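Local coordinates for protein BIM1 (Saccharomyces cerevisiae, PDB 2QJX) that binds microtubules through this calponin-homology domain and belongs to the EB1 family of proteins that associate with microtubule plus ends, at residues 74-79 against 99-104. Sequence-based numbering, arbitrary orientation.
Sequences SCFSRH and LEFLQW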
# COMPACT_ATOMS: atom_id res chain seq x y z
N SER A 74 -4.02 -7.71 8.50
CA SER A 74 -3.64 -9.11 8.70
C SER A 74 -2.16 -9.31 8.45
O SER A 74 -1.51 -10.11 9.12
CB SER A 74 -4.46 -10.01 7.78
OG SER A 74 -5.80 -10.07 8.23
N CYS A 75 -1.62 -8.58 7.47
CA CYS A 75 -0.20 -8.66 7.16
C CYS A 75 0.60 -8.14 8.35
O CYS A 75 1.57 -8.78 8.78
CB CYS A 75 0.12 -7.83 5.92
SG CYS A 75 1.88 -7.76 5.51
N PHE A 76 0.20 -6.99 8.90
CA PHE A 76 0.91 -6.44 10.05
C PHE A 76 0.90 -7.42 11.22
O PHE A 76 1.92 -7.62 11.89
CB PHE A 76 0.26 -5.12 10.51
CG PHE A 76 0.71 -3.91 9.72
CD1 PHE A 76 1.15 -2.77 10.38
CD2 PHE A 76 0.65 -3.90 8.33
CE1 PHE A 76 1.53 -1.63 9.67
CE2 PHE A 76 1.03 -2.76 7.61
CZ PHE A 76 1.47 -1.63 8.28
N SER A 77 -0.26 -8.02 11.47
CA SER A 77 -0.41 -8.97 12.56
C SER A 77 0.43 -10.23 12.34
O SER A 77 1.15 -10.68 13.23
CB SER A 77 -1.89 -9.35 12.71
OG SER A 77 -2.07 -10.35 13.69
N ARG A 78 0.34 -10.78 11.13
CA ARG A 78 1.08 -11.99 10.79
C ARG A 78 2.59 -11.82 11.01
O ARG A 78 3.26 -12.72 11.53
CB ARG A 78 0.81 -12.38 9.33
CG ARG A 78 1.60 -13.59 8.83
CD ARG A 78 1.10 -14.12 7.47
NE ARG A 78 1.23 -13.16 6.37
CZ ARG A 78 0.26 -12.34 5.98
NH1 ARG A 78 -0.92 -12.35 6.58
NH2 ARG A 78 0.46 -11.50 4.96
N HIS A 79 3.12 -10.67 10.61
CA HIS A 79 4.54 -10.40 10.73
C HIS A 79 4.98 -9.69 12.01
O HIS A 79 6.15 -9.35 12.16
CB HIS A 79 5.02 -9.60 9.53
CG HIS A 79 4.94 -10.36 8.24
ND1 HIS A 79 5.67 -11.51 8.02
CD2 HIS A 79 4.20 -10.15 7.13
CE1 HIS A 79 5.38 -11.98 6.82
NE2 HIS A 79 4.49 -11.18 6.26
N LEU A 99 -0.71 10.75 3.71
CA LEU A 99 0.64 11.25 3.50
C LEU A 99 1.54 10.64 4.58
O LEU A 99 2.61 10.10 4.28
CB LEU A 99 0.68 12.77 3.61
CG LEU A 99 2.10 13.36 3.54
CD1 LEU A 99 2.64 13.22 2.12
CD2 LEU A 99 2.08 14.82 3.96
N GLU A 100 1.10 10.74 5.82
CA GLU A 100 1.86 10.22 6.96
C GLU A 100 2.07 8.71 6.91
O GLU A 100 3.15 8.23 7.23
CB GLU A 100 1.17 10.60 8.27
CG GLU A 100 1.25 12.08 8.60
CD GLU A 100 0.49 12.44 9.87
OE1 GLU A 100 0.59 11.69 10.86
OE2 GLU A 100 -0.18 13.50 9.89
N PHE A 101 1.04 7.97 6.52
CA PHE A 101 1.17 6.52 6.46
C PHE A 101 2.13 6.12 5.34
O PHE A 101 2.96 5.22 5.52
CB PHE A 101 -0.20 5.87 6.24
CG PHE A 101 -0.23 4.40 6.52
CD1 PHE A 101 0.01 3.92 7.80
CD2 PHE A 101 -0.47 3.49 5.50
CE1 PHE A 101 0.01 2.55 8.07
CE2 PHE A 101 -0.47 2.12 5.75
CZ PHE A 101 -0.24 1.65 7.04
N LEU A 102 2.04 6.79 4.20
CA LEU A 102 2.93 6.48 3.08
C LEU A 102 4.37 6.81 3.45
O LEU A 102 5.30 6.10 3.06
CB LEU A 102 2.52 7.26 1.83
CG LEU A 102 3.32 6.96 0.56
CD1 LEU A 102 3.20 5.48 0.21
CD2 LEU A 102 2.82 7.83 -0.58
N GLN A 103 4.57 7.89 4.21
CA GLN A 103 5.92 8.26 4.62
C GLN A 103 6.50 7.13 5.46
O GLN A 103 7.65 6.73 5.26
CB GLN A 103 5.92 9.55 5.44
CG GLN A 103 5.45 10.77 4.66
CD GLN A 103 5.43 12.03 5.51
OE1 GLN A 103 4.97 12.02 6.65
NE2 GLN A 103 5.91 13.13 4.95
N TRP A 104 5.72 6.60 6.40
CA TRP A 104 6.21 5.51 7.24
C TRP A 104 6.46 4.25 6.41
O TRP A 104 7.46 3.55 6.61
CB TRP A 104 5.22 5.17 8.35
CG TRP A 104 5.68 3.99 9.17
CD1 TRP A 104 6.53 4.01 10.24
CD2 TRP A 104 5.37 2.61 8.94
NE1 TRP A 104 6.77 2.74 10.69
CE2 TRP A 104 6.07 1.85 9.91
CE3 TRP A 104 4.57 1.94 8.01
CZ2 TRP A 104 5.99 0.46 9.97
CZ3 TRP A 104 4.49 0.55 8.07
CH2 TRP A 104 5.20 -0.18 9.04
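Phe101, Trp104 and Phe76 bring three aromatic side chains together between helix 95-112 and the C-terminal end of helix 62-78 in the calponin-homology domain. The backbones stay far apart: the nearest CA atoms, those of Phe76 and Trp104, are separated by 13.4 Å, and the rings alone span the distance. Along 99-104, Phe101 is the first to touch. It leaves its helix at an angle to the other segment; a chi1 of -165°, which sets CG opposite the main-chain N, carries the ring end across, where Phe101 CZ meets Phe76 CZ at 3.9 Å. Tyr39 packs edge-to-face with the Phe101 ring. One turn later Trp104 also advances from its helix toward Phe76 and uses the far rim of its six-membered ring. Trp104 CZ3 lies 3.7 Å from Phe76 CZ, and Trp104 CH2 is 4.0 Å from Phe76 CE1. These two rings meet obliquely, their planes at 38° and their centroids 5.8 Å apart. The indole also stacks with His108 and makes a cation-pi contact with Lys83. Phe76, buried, offers CZ to both rings and CE1 to Trp104 as well, while Met43, Ile81, Lys83 and Val85 pack around it. Cutting Phe76 back to an alanine is likely to open a gap between the two helices, leaving Phe101 CZ and the outer rim of Trp104 without their aromatic neighbour. Only 105 Å² is buried between the segments, all of it by these three residues; cohesion therefore rests on dispersion and exclusion of water, and shape fit, not directional bonding, sets how the rings meet.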